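Local coordinates for folylpolyglutamate synthase protein FOLC (Mycobacterium tuberculosis, PDB 2VOR) that probably adds L-glutamate to dihydropteroate, giving dihydrofolate, and lengthens the glutamate tail of tetrahydrofolate, both at the cost of ATP, at residues 71-76 / 355-360; 292-297 / 368-373; 336-341 / 350-355. One frame throughout, in Å; residues are numbered along the deposited sequence.

Interaction 1: residues 71-76 / 355-360; sequences GTNGKT and NPAGAS. With CO (cobalt (II) ion), chain D; ACP (phosphomethylphosphonic acid adenylate ester), chain B.
Asn73 and Asn355 meet amide to amide, the first from the phosphate-binding loop, the second from the start of helix 356-369. The close part of the contact is one nearly straight hydrogen bond, Asn355 ND2 to Asn73 OD1, of 2.9 Å. The acceptor lies in the amide plane of Asn355, whereas that plane stands 76° from the amide plane of Asn73, so the two groups cannot form a flat double pair. The return bond, Asn73 ND2 to Asn355 OD1 at 3.4 Å, is accordingly weak. Methyl groups close round this spot: Ala357 CB lies 3.6 Å from Asn73 OD1, and Thr72 CG2 packs on Asn355 ND2, while Thr72 OG1 turns to Ser198 N.

The looser side faces the nucleotide, where a water accepts weakly from Asn73 ND2 and donates to both Asn355 OD1 and the ribose O4' of the ATP analogue. Asn355 carries its CG between the backbone N and the carbonyl carbon (chi1 73°), which brings OD1 back over its own helix to accept from Gly358 N at 2.7 Å as the N-cap. Asparagine suits this place because one amide can cap with its oxygen and reach across with its nitrogen, which also bonds weakly to Ile199 O. Beyond Asn73, backbone N atoms of Lys75 and Thr76 donate to O1B and O2B of the analogue, and Lys75 NZ reaches O1B at 2.9 Å. Thr76 OG1 binds the cobalt ion at 2.4 Å, beside Glu174, Ser98 O and the analogue's O1G and O2B. The amide bridge thus ties the glutamate ligase domain to the P-loop through neutral groups that add no charge to an already charged site.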
loop_
_atom_site.group_PDB
_atom_site.type_symbol
_atom_site.label_atom_id
_atom_site.label_comp_id
_atom_site.label_asym_id
_atom_site.label_seq_id
_atom_site.Cartn_x
_atom_site.Cartn_y
_atom_site.Cartn_z
ATOM N N GLY A 71 5.907 6.849 -3.147
ATOM C CA GLY A 71 4.714 7.578 -3.644
ATOM C C GLY A 71 3.813 7.701 -2.463
ATOM O O GLY A 71 4.137 7.209 -1.379
ATOM N N THR A 72 2.667 8.346 -2.631
ATOM C CA THR A 72 1.762 8.505 -1.515
ATOM C C THR A 72 0.675 7.436 -1.521
ATOM O O THR A 72 0.318 6.859 -0.471
ATOM C CB THR A 72 1.054 9.925 -1.544
ATOM O OG1 THR A 72 2.066 10.955 -1.544
ATOM C CG2 THR A 72 0.133 10.112 -0.357
ATOM N N ASN A 73 0.113 7.191 -2.673
ATOM C CA ASN A 73 -0.960 6.237 -2.782
ATOM C C ASN A 73 -0.674 5.163 -3.841
ATOM O O ASN A 73 -0.145 5.476 -4.938
ATOM C CB ASN A 73 -2.193 6.942 -3.210
ATOM C CG ASN A 73 -2.858 7.727 -2.057
ATOM O OD1 ASN A 73 -3.096 8.933 -2.206
ATOM N ND2 ASN A 73 -3.233 7.020 -0.936
ATOM N N GLY A 74 -1.058 3.907 -3.521
ATOM C CA GLY A 74 -1.042 2.863 -4.494
ATOM C C GLY A 74 0.240 2.143 -4.394
ATOM O O GLY A 74 0.468 1.282 -5.138
ATOM N N LYS A 75 1.102 2.440 -3.446
ATOM C CA LYS A 75 2.356 1.722 -3.478
ATOM C C LYS A 75 2.182 0.229 -3.287
ATOM O O LYS A 75 2.898 -0.603 -3.912
ATOM C CB LYS A 75 3.409 2.220 -2.459
ATOM C CG LYS A 75 3.664 3.727 -2.342
ATOM C CD LYS A 75 4.873 3.973 -1.308
ATOM C CE LYS A 75 4.332 3.792 0.147
ATOM N NZ LYS A 75 3.046 4.670 0.280
ATOM N N THR A 76 1.347 -0.123 -2.313
ATOM C CA THR A 76 1.086 -1.563 -2.004
ATOM C C THR A 76 0.429 -2.311 -3.129
ATOM O O THR A 76 0.886 -3.333 -3.498
ATOM C CB THR A 76 0.286 -1.796 -0.692
ATOM O OG1 THR A 76 1.205 -1.640 0.372
ATOM C CG2 THR A 76 -0.241 -3.295 -0.643
ATOM N N ASN A 355 -6.284 8.948 3.526
ATOM C CA ASN A 355 -5.854 10.304 3.193
ATOM C C ASN A 355 -6.930 10.819 2.263
ATOM O O ASN A 355 -7.767 10.023 1.846
ATOM C CB ASN A 355 -4.417 10.291 2.614
ATOM C CG ASN A 355 -4.351 9.731 1.190
ATOM O OD1 ASN A 355 -5.312 9.223 0.674
ATOM N ND2 ASN A 355 -3.257 9.913 0.554
ATOM N N PRO A 356 -6.955 12.116 1.962
ATOM C CA PRO A 356 -8.063 12.626 1.121
ATOM C C PRO A 356 -8.102 12.166 -0.342
ATOM O O PRO A 356 -9.171 11.951 -0.883
ATOM C CB PRO A 356 -7.902 14.153 1.183
ATOM C CG PRO A 356 -7.119 14.420 2.473
ATOM C CD PRO A 356 -6.128 13.209 2.499
ATOM N N ALA A 357 -6.953 12.041 -0.984
ATOM C CA ALA A 357 -6.895 11.507 -2.327
ATOM C C ALA A 357 -7.426 10.060 -2.331
ATOM O O ALA A 357 -8.196 9.687 -3.200
ATOM C CB ALA A 357 -5.455 11.568 -2.835
ATOM N N GLY A 358 -7.052 9.250 -1.345
ATOM C CA GLY A 358 -7.543 7.841 -1.214
ATOM C C GLY A 358 -9.051 7.783 -0.937
ATOM O O GLY A 358 -9.780 7.009 -1.519
ATOM N N ALA A 359 -9.498 8.619 -0.023
ATOM C CA ALA A 359 -10.918 8.793 0.375
ATOM C C ALA A 359 -11.801 9.236 -0.835
ATOM O O ALA A 359 -12.972 8.810 -1.038
ATOM C CB ALA A 359 -10.966 9.860 1.524
ATOM N N SER A 360 -11.222 10.095 -1.650
ATOM C CA SER A 360 -11.943 10.613 -2.775
ATOM C C SER A 360 -11.955 9.579 -3.930
ATOM O O SER A 360 -12.897 9.545 -4.710
ATOM C CB SER A 360 -11.338 11.959 -3.168
ATOM O OG SER A 360 -11.294 12.067 -4.584
HETATM CO CO CO D . 1.549 0.421 1.484
HETATM P PG ACP B . -0.887 2.108 2.669
HETATM O O1G ACP B . -0.343 0.527 1.978
HETATM O O2G ACP B . -0.130 2.705 3.882
HETATM O O3G ACP B . -2.361 1.936 2.898
HETATM P PB ACP B . -0.190 2.732 -0.208
HETATM O O1B ACP B . 0.531 3.845 -0.855
HETATM O O2B ACP B . 0.692 1.550 -0.110
HETATM C C3B ACP B . -0.282 3.386 1.516
HETATM P PA ACP B . -2.176 1.130 -1.232
HETATM O O1A ACP B . -2.587 0.418 0.107
HETATM O O2A ACP B . -2.671 0.592 -2.555
HETATM O O3A ACP B . -1.575 2.648 -0.942
HETATM O "O5'" ACP B . -3.713 1.915 -1.171
HETATM C "C5'" ACP B . -4.276 2.643 0.021
HETATM C "C4'" ACP B . -5.628 3.266 -0.270
HETATM O "O4'" ACP B . -5.305 4.281 -1.248
HETATM C "C3'" ACP B . -6.494 2.292 -1.066
HETATM O "O3'" ACP B . -7.380 1.554 -0.237
HETATM C "C2'" ACP B . -7.303 3.172 -2.012
HETATM O "O2'" ACP B . -8.410 3.782 -1.341
HETATM C "C1'" ACP B . -6.350 4.301 -2.283
HETATM N N9 ACP B . -5.515 4.254 -3.529
HETATM C C8 ACP B . -4.716 3.242 -3.992
HETATM N N7 ACP B . -4.093 3.629 -5.119
HETATM C C5 ACP B . -4.532 4.875 -5.383
HETATM C C6 ACP B . -4.250 5.789 -6.380
HETATM N N6 ACP B . -3.405 5.492 -7.366
HETATM N N1 ACP B . -4.836 6.993 -6.301
HETATM C C2 ACP B . -5.701 7.315 -5.357
HETATM N N3 ACP B . -6.002 6.472 -4.384
HETATM C C4 ACP B . -5.409 5.278 -4.374
HETATM O O HOH W 1 -5.250 6.229 1.320
#

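Interaction 2: residues 292-297 / 368-373; sequences PLHGEH and HEFDFR. With ACP (phosphomethylphosphonic acid adenylate ester), chain B.
With CG anti to the carbonyl carbon (chi1 -44°) and the chain extended beyond it, Glu369 sends its carboxylate from the C-terminal part of helix 356-369 to the backbone at Gly295. A similar first torsion in Phe370, chi1 -54°, swings its ring toward His294. The two rings make a T-shaped pair: the edge of Phe370 points at the face of His294, with planes at 72° and CZ standing over the imidazole centre. All five imidazole atoms lie at nearly the same distance from that carbon, CG at 3.7 Å, so the phenyl C-H is aimed at the middle of the ring. Phe349, from strand 347-350, meets Phe370 in a second edge-to-face pair, and His294 also touches it.

Beside the rings, Gly295 N donates to Glu369 OE1 at 2.9 Å, approaching from above the carboxylate plane. A water in the plane of the imidazole gives the same oxygen a second partner: it donates to OE1 and lies 2.6 Å from His294 ND1. Glu369 OE2 forms a salt bridge with Arg268, so the carboxylate is held at both oxygens. In the fold, the contact joins the turn between strand 285-291 and helix 296-313, in the Mur ligase middle domain, to the glutamate ligase domain. Gly295 takes up backbone angles at which any side chain would collide with the carbonyl oxygen of His294. Gln275 also takes part, its NE2 donating to the carbonyl oxygens of Leu293 and Gly295.

At the start of helix 296-313, His297 reaches the nucleotide: its CD2 comes within 3.6 Å of adenine C4, its ring lying oblique to the base.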
loop_
_atom_site.group_PDB
_atom_site.type_symbol
_atom_site.label_atom_id
_atom_site.label_comp_id
_atom_site.label_asym_id
_atom_site.label_seq_id
_atom_site.Cartn_x
_atom_site.Cartn_y
_atom_site.Cartn_z
ATOM N N PRO A 292 -9.364 -7.958 -11.549
ATOM C CA PRO A 292 -10.391 -8.204 -10.523
ATOM C C PRO A 292 -10.313 -7.203 -9.373
ATOM O O PRO A 292 -10.396 -7.622 -8.245
ATOM C CB PRO A 292 -10.032 -9.644 -9.974
ATOM C CG PRO A 292 -8.458 -9.705 -10.173
ATOM C CD PRO A 292 -8.166 -8.834 -11.376
ATOM N N LEU A 293 -10.183 -5.931 -9.652
ATOM C CA LEU A 293 -10.143 -4.901 -8.641
ATOM C C LEU A 293 -11.029 -3.747 -9.133
ATOM O O LEU A 293 -11.031 -3.440 -10.324
ATOM C CB LEU A 293 -8.708 -4.366 -8.458
ATOM C CG LEU A 293 -7.637 -5.283 -7.849
ATOM C CD1 LEU A 293 -6.243 -4.602 -7.710
ATOM C CD2 LEU A 293 -8.156 -5.784 -6.447
ATOM N N HIS A 294 -11.749 -3.087 -8.215
ATOM C CA HIS A 294 -12.589 -1.922 -8.559
ATOM C C HIS A 294 -11.831 -0.618 -8.431
ATOM O O HIS A 294 -10.967 -0.491 -7.572
ATOM C CB HIS A 294 -13.754 -1.840 -7.580
ATOM C CG HIS A 294 -14.507 -3.108 -7.463
ATOM N ND1 HIS A 294 -15.189 -3.661 -8.530
ATOM C CD2 HIS A 294 -14.656 -3.966 -6.424
ATOM C CE1 HIS A 294 -15.731 -4.806 -8.148
ATOM N NE2 HIS A 294 -15.433 -5.013 -6.876
ATOM N N GLY A 295 -12.156 0.346 -9.284
ATOM C CA GLY A 295 -11.727 1.699 -9.119
ATOM C C GLY A 295 -10.866 2.148 -10.272
ATOM O O GLY A 295 -9.956 1.444 -10.657
ATOM N N GLU A 296 -11.141 3.334 -10.800
ATOM C CA GLU A 296 -10.342 3.900 -11.846
ATOM C C GLU A 296 -8.913 3.998 -11.402
ATOM O O GLU A 296 -8.008 3.795 -12.210
ATOM C CB GLU A 296 -10.820 5.296 -12.233
ATOM C CG GLU A 296 -10.136 5.759 -13.479
ATOM C CD GLU A 296 -10.429 7.205 -13.738
ATOM O OE1 GLU A 296 -11.624 7.547 -13.590
ATOM O OE2 GLU A 296 -9.486 7.998 -14.056
ATOM N N HIS A 297 -8.700 4.328 -10.134
ATOM C CA HIS A 297 -7.358 4.408 -9.615
ATOM C C HIS A 297 -6.568 3.096 -9.785
ATOM O O HIS A 297 -5.335 3.137 -9.993
ATOM C CB HIS A 297 -7.347 4.886 -8.144
ATOM C CG HIS A 297 -8.067 3.982 -7.193
ATOM N ND1 HIS A 297 -9.441 3.871 -7.159
ATOM C CD2 HIS A 297 -7.604 3.167 -6.225
ATOM C CE1 HIS A 297 -9.796 3.004 -6.231
ATOM N NE2 HIS A 297 -8.697 2.556 -5.653
ATOM N N HIS A 368 -19.584 5.326 -8.947
ATOM C CA HIS A 368 -19.556 5.079 -10.399
ATOM C C HIS A 368 -19.633 3.633 -10.818
ATOM O O HIS A 368 -20.146 3.371 -11.880
ATOM C CB HIS A 368 -18.302 5.632 -11.038
ATOM C CG HIS A 368 -18.165 7.097 -10.889
ATOM N ND1 HIS A 368 -16.996 7.759 -11.182
ATOM C CD2 HIS A 368 -19.052 8.042 -10.501
ATOM C CE1 HIS A 368 -17.170 9.052 -10.987
ATOM N NE2 HIS A 368 -18.407 9.246 -10.582
ATOM N N GLU A 369 -19.084 2.713 -10.043
ATOM C CA GLU A 369 -19.009 1.330 -10.471
ATOM C C GLU A 369 -20.040 0.478 -9.752
ATOM O O GLU A 369 -20.191 -0.667 -10.078
ATOM C CB GLU A 369 -17.576 0.776 -10.276
ATOM C CG GLU A 369 -16.525 1.796 -10.763
ATOM C CD GLU A 369 -15.076 1.278 -10.884
ATOM O OE1 GLU A 369 -14.736 0.085 -10.620
ATOM O OE2 GLU A 369 -14.278 2.112 -11.293
ATOM N N PHE A 370 -20.756 1.034 -8.771
ATOM C CA PHE A 370 -21.890 0.333 -8.154
ATOM C C PHE A 370 -23.171 1.171 -8.191
ATOM O O PHE A 370 -23.157 2.355 -8.546
ATOM C CB PHE A 370 -21.560 -0.026 -6.722
ATOM C CG PHE A 370 -20.292 -0.794 -6.614
ATOM C CD1 PHE A 370 -20.279 -2.172 -6.754
ATOM C CD2 PHE A 370 -19.100 -0.147 -6.428
ATOM C CE1 PHE A 370 -19.086 -2.855 -6.694
ATOM C CE2 PHE A 370 -17.920 -0.853 -6.392
ATOM C CZ PHE A 370 -17.897 -2.143 -6.509
ATOM N N ASP A 371 -24.277 0.550 -7.804
ATOM C CA ASP A 371 -25.541 1.242 -7.757
ATOM C C ASP A 371 -26.127 1.111 -6.362
ATOM O O ASP A 371 -27.142 0.431 -6.174
ATOM C CB ASP A 371 -26.489 0.616 -8.773
ATOM C CG ASP A 371 -27.817 1.384 -8.913
ATOM O OD1 ASP A 371 -27.869 2.635 -8.712
ATOM O OD2 ASP A 371 -28.817 0.718 -9.264
ATOM N N PHE A 372 -25.507 1.766 -5.386
ATOM C CA PHE A 372 -26.009 1.712 -4.029
ATOM C C PHE A 372 -27.086 2.749 -3.823
ATOM O O PHE A 372 -26.903 3.933 -4.187
ATOM C CB PHE A 372 -24.894 1.899 -3.009
ATOM C CG PHE A 372 -24.006 0.711 -2.899
ATOM C CD1 PHE A 372 -22.747 0.713 -3.474
ATOM C CD2 PHE A 372 -24.427 -0.399 -2.220
ATOM C CE1 PHE A 372 -21.927 -0.390 -3.373
ATOM C CE2 PHE A 372 -23.599 -1.516 -2.104
ATOM C CZ PHE A 372 -22.351 -1.509 -2.687
ATOM N N ARG A 373 -28.214 2.305 -3.266
ATOM C CA ARG A 373 -29.291 3.238 -2.908
ATOM C C ARG A 373 -29.076 3.767 -1.464
ATOM O O ARG A 373 -29.612 4.822 -1.103
ATOM C CB ARG A 373 -30.682 2.577 -3.085
HETATM P PG ACP B . -0.887 2.108 2.669
HETATM O O1G ACP B . -0.343 0.527 1.978
HETATM O O2G ACP B . -0.130 2.705 3.882
HETATM O O3G ACP B . -2.361 1.936 2.898
HETATM P PB ACP B . -0.190 2.732 -0.208
HETATM O O1B ACP B . 0.531 3.845 -0.855
HETATM O O2B ACP B . 0.692 1.550 -0.110
HETATM C C3B ACP B . -0.282 3.386 1.516
HETATM P PA ACP B . -2.176 1.130 -1.232
HETATM O O1A ACP B . -2.587 0.418 0.107
HETATM O O2A ACP B . -2.671 0.592 -2.555
HETATM O O3A ACP B . -1.575 2.648 -0.942
HETATM O "O5'" ACP B . -3.713 1.915 -1.171
HETATM C "C5'" ACP B . -4.276 2.643 0.021
HETATM C "C4'" ACP B . -5.628 3.266 -0.270
HETATM O "O4'" ACP B . -5.305 4.281 -1.248
HETATM C "C3'" ACP B . -6.494 2.292 -1.066
HETATM O "O3'" ACP B . -7.380 1.554 -0.237
HETATM C "C2'" ACP B . -7.303 3.172 -2.012
HETATM O "O2'" ACP B . -8.410 3.782 -1.341
HETATM C "C1'" ACP B . -6.350 4.301 -2.283
HETATM N N9 ACP B . -5.515 4.254 -3.529
HETATM C C8 ACP B . -4.716 3.242 -3.992
HETATM N N7 ACP B . -4.093 3.629 -5.119
HETATM C C5 ACP B . -4.532 4.875 -5.383
HETATM C C6 ACP B . -4.250 5.789 -6.380
HETATM N N6 ACP B . -3.405 5.492 -7.366
HETATM N N1 ACP B . -4.836 6.993 -6.301
HETATM C C2 ACP B . -5.701 7.315 -5.357
HETATM N N3 ACP B . -6.002 6.472 -4.384
HETATM C C4 ACP B . -5.409 5.278 -4.374
HETATM O O HOH W 2 -15.805 -2.425 -10.722
#

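Interaction 3: residues 336-341 / 350-355. With ACP (phosphomethylphosphonic acid adenylate ester), chain B.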
loop_
_atom_site.group_PDB
_atom_site.type_symbol
_atom_site.label_atom_id
_atom_site.label_comp_id
_atom_site.label_asym_id
_atom_site.label_seq_id
_atom_site.Cartn_x
_atom_site.Cartn_y
_atom_site.Cartn_z
ATOM N N PRO A 336 -5.744 -7.182 -0.755
ATOM C CA PRO A 336 -6.575 -7.291 0.448
ATOM C C PRO A 336 -6.745 -5.965 1.166
ATOM O O PRO A 336 -5.783 -5.224 1.289
ATOM C CB PRO A 336 -5.802 -8.269 1.303
ATOM C CG PRO A 336 -5.087 -9.117 0.258
ATOM C CD PRO A 336 -4.615 -8.128 -0.751
ATOM N N GLY A 337 -7.978 -5.659 1.606
ATOM C CA GLY A 337 -8.310 -4.398 2.298
ATOM C C GLY A 337 -8.270 -3.154 1.433
ATOM O O GLY A 337 -8.329 -2.041 1.942
ATOM N N ARG A 338 -8.126 -3.310 0.127
ATOM C CA ARG A 338 -8.357 -2.195 -0.832
ATOM C C ARG A 338 -9.655 -2.509 -1.629
ATOM O O ARG A 338 -9.693 -3.439 -2.487
ATOM C CB ARG A 338 -7.151 -2.003 -1.788
ATOM C CG ARG A 338 -5.931 -1.293 -1.130
ATOM C CD ARG A 338 -5.382 -2.181 0.037
ATOM N NE ARG A 338 -4.086 -1.791 0.630
ATOM C CZ ARG A 338 -3.424 -2.451 1.594
ATOM N NH1 ARG A 338 -3.876 -3.600 2.100
ATOM N NH2 ARG A 338 -2.272 -1.982 2.055
ATOM N N LEU A 339 -10.720 -1.802 -1.284
ATOM C CA LEU A 339 -12.081 -2.057 -1.802
ATOM C C LEU A 339 -12.337 -3.568 -1.985
ATOM O O LEU A 339 -12.637 -4.066 -3.090
ATOM C CB LEU A 339 -12.221 -1.350 -3.120
ATOM C CG LEU A 339 -13.353 -0.359 -3.397
ATOM C CD1 LEU A 339 -14.357 -0.335 -2.313
ATOM C CD2 LEU A 339 -12.742 0.993 -3.731
ATOM N N GLU A 340 -12.180 -4.309 -0.893
ATOM C CA GLU A 340 -12.364 -5.738 -0.949
ATOM C C GLU A 340 -13.727 -6.031 -0.355
ATOM O O GLU A 340 -14.029 -5.567 0.706
ATOM C CB GLU A 340 -11.269 -6.436 -0.188
ATOM C CG GLU A 340 -11.276 -7.978 -0.352
ATOM C CD GLU A 340 -10.225 -8.639 0.552
ATOM O OE1 GLU A 340 -9.688 -7.931 1.436
ATOM O OE2 GLU A 340 -9.930 -9.854 0.406
ATOM N N ARG A 341 -14.551 -6.739 -1.086
ATOM C CA ARG A 341 -15.879 -7.094 -0.698
ATOM C C ARG A 341 -15.863 -8.256 0.265
ATOM O O ARG A 341 -15.431 -9.321 -0.080
ATOM C CB ARG A 341 -16.667 -7.435 -1.944
ATOM C CG ARG A 341 -18.106 -7.318 -1.807
ATOM C CD ARG A 341 -18.859 -7.308 -3.083
ATOM N NE ARG A 341 -18.611 -8.497 -3.853
ATOM C CZ ARG A 341 -19.504 -9.233 -4.465
ATOM N NH1 ARG A 341 -20.774 -8.950 -4.427
ATOM N NH2 ARG A 341 -19.098 -10.283 -5.113
ATOM N N ILE A 350 -14.263 -3.558 2.817
ATOM C CA ILE A 350 -13.216 -2.897 3.651
ATOM C C ILE A 350 -12.355 -2.105 2.678
ATOM O O ILE A 350 -12.103 -2.568 1.566
ATOM C CB ILE A 350 -12.334 -3.923 4.417
ATOM C CG1 ILE A 350 -11.642 -4.887 3.446
ATOM C CG2 ILE A 350 -13.151 -4.758 5.412
ATOM C CD1 ILE A 350 -10.772 -5.965 4.129
ATOM N N ASP A 351 -11.933 -0.890 3.038
ATOM C CA ASP A 351 -10.979 -0.155 2.224
ATOM C C ASP A 351 -10.028 0.637 3.072
ATOM O O ASP A 351 -10.422 1.241 4.012
ATOM C CB ASP A 351 -11.647 0.728 1.189
ATOM C CG ASP A 351 -10.602 1.449 0.297
ATOM O OD1 ASP A 351 -10.044 0.856 -0.652
ATOM O OD2 ASP A 351 -10.295 2.631 0.568
ATOM N N ALA A 352 -8.747 0.620 2.740
ATOM C CA ALA A 352 -7.718 1.150 3.628
ATOM C C ALA A 352 -7.528 2.645 3.450
ATOM O O ALA A 352 -6.480 3.155 3.836
ATOM C CB ALA A 352 -6.324 0.374 3.379
ATOM N N ALA A 353 -8.488 3.341 2.840
ATOM C CA ALA A 353 -8.363 4.807 2.533
ATOM C C ALA A 353 -8.062 5.634 3.782
ATOM O O ALA A 353 -8.822 5.632 4.715
ATOM C CB ALA A 353 -9.631 5.339 1.861
ATOM N N HIS A 354 -6.932 6.317 3.810
ATOM C CA HIS A 354 -6.541 7.048 5.000
ATOM C C HIS A 354 -5.988 8.436 4.692
ATOM O O HIS A 354 -5.285 9.021 5.490
ATOM C CB HIS A 354 -5.574 6.251 5.869
ATOM C CG HIS A 354 -4.334 5.779 5.173
ATOM N ND1 HIS A 354 -3.240 6.599 4.940
ATOM C CD2 HIS A 354 -3.972 4.542 4.747
ATOM C CE1 HIS A 354 -2.281 5.898 4.362
ATOM N NE2 HIS A 354 -2.713 4.655 4.209
ATOM N N ASN A 355 -6.284 8.948 3.526
ATOM C CA ASN A 355 -5.854 10.304 3.193
ATOM C C ASN A 355 -6.930 10.819 2.263
ATOM O O ASN A 355 -7.767 10.023 1.846
ATOM C CB ASN A 355 -4.417 10.291 2.614
ATOM C CG ASN A 355 -4.351 9.731 1.190
ATOM O OD1 ASN A 355 -5.312 9.223 0.674
ATOM N ND2 ASN A 355 -3.257 9.913 0.554
HETATM P PG ACP B . -0.887 2.108 2.669
HETATM O O1G ACP B . -0.343 0.527 1.978
HETATM O O2G ACP B . -0.130 2.705 3.882
HETATM O O3G ACP B . -2.361 1.936 2.898
HETATM P PB ACP B . -0.190 2.732 -0.208
HETATM O O1B ACP B . 0.531 3.845 -0.855
HETATM O O2B ACP B . 0.692 1.550 -0.110
HETATM C C3B ACP B . -0.282 3.386 1.516
HETATM P PA ACP B . -2.176 1.130 -1.232
HETATM O O1A ACP B . -2.587 0.418 0.107
HETATM O O2A ACP B . -2.671 0.592 -2.555
HETATM O O3A ACP B . -1.575 2.648 -0.942
HETATM O "O5'" ACP B . -3.713 1.915 -1.171
HETATM C "C5'" ACP B . -4.276 2.643 0.021
HETATM C "C4'" ACP B . -5.628 3.266 -0.270
HETATM O "O4'" ACP B . -5.305 4.281 -1.248
HETATM C "C3'" ACP B . -6.494 2.292 -1.066
HETATM O "O3'" ACP B . -7.380 1.554 -0.237
HETATM C "C2'" ACP B . -7.303 3.172 -2.012
HETATM O "O2'" ACP B . -8.410 3.782 -1.341
HETATM C "C1'" ACP B . -6.350 4.301 -2.283
HETATM N N9 ACP B . -5.515 4.254 -3.529
HETATM C C8 ACP B . -4.716 3.242 -3.992
HETATM N N7 ACP B . -4.093 3.629 -5.119
HETATM C C5 ACP B . -4.532 4.875 -5.383
HETATM C C6 ACP B . -4.250 5.789 -6.380
HETATM N N6 ACP B . -3.405 5.492 -7.366
HETATM N N1 ACP B . -4.836 6.993 -6.301
HETATM C C2 ACP B . -5.701 7.315 -5.357
HETATM N N3 ACP B . -6.002 6.472 -4.384
HETATM C C4 ACP B . -5.409 5.278 -4.374
#
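Asp351 OD1 receives Leu339 N on its anti lone pair at 2.8 Å and also accepts from the ribose O3' of the ATP analogue, so one oxygen joins backbone to ligand. Its partner OD2 takes the ribose O2' at 2.9 Å. An aspartate suits this place because its two oxygens match the pair of sugar hydroxyls. On the opposing segment Arg338 reaches the phosphates: NE donates to O1A at 2.7 Å, and NH2 to O1G at 3.2 Å, with a further weak bond to O1A. Ala352 CB lies over one face of the guanidinium, offset toward its rim, and the small methyl allows this approach. His354 NE2 adds weak bonds to O2G and O3G.

The next shell fixes these groups. Asp351 holds CG anti to the backbone N (chi1 -177°), which extends its carboxylate toward the ribose, and OD2 closes an Asx turn by accepting from Ala353 N. Arg338 NH1, close to the guanidinium plane, donates to Pro336 O at 2.6 Å; together with the phosphate bonds, this holds the guanidinium in its plane. Gly337, at positive phi, lets the chain turn between these two residues, and its CA packs 3.4 Å from Ile350 CD1.

Farther out, Glu340 and Ile350 lie side by side and form an antiparallel hydrogen-bonded pair, each N donating to the other's O. Glu340 OE1 accepts from Gly337 N at 2.8 Å and forms a salt bridge with Arg479 of helix 472-481. Leu339 and Glu340 together face Ile350, the pattern of a G1 beta bulge. In this Mur-ligase-type glutamate ligase domain of a folylpolyglutamate synthase, the chain entering strand 340-343 supplies Arg338 to the phosphates, and the loop leaving strand 347-350 supplies Asp351 to the ribose and His354, weakly, to the gamma-phosphate.

All three interactions border the bound ATP analogue. Segment 71-76 of interaction 1 holds its phosphates and metal, interaction 3 its ribose and phosphates, and His297 of interaction 2 lies against its adenine. Interactions 1 and 3 share Asn355 and have centres about 11 Å apart; they pack directly, Thr76 CG2 lying 3.6 Å from Arg338 NH2. Interactions 2 and 3 also touch, His294 CD2 being 3.9 Å from Leu339 O, with centres about 13 Å apart. Interactions 1 and 2 do not touch, their nearest atoms being about 6 Å apart, but they use helix 356-369 at its first turn and its C-terminal part. They therefore join this one helix of the glutamate ligase domain to both the P-loop and the 292-297 turn.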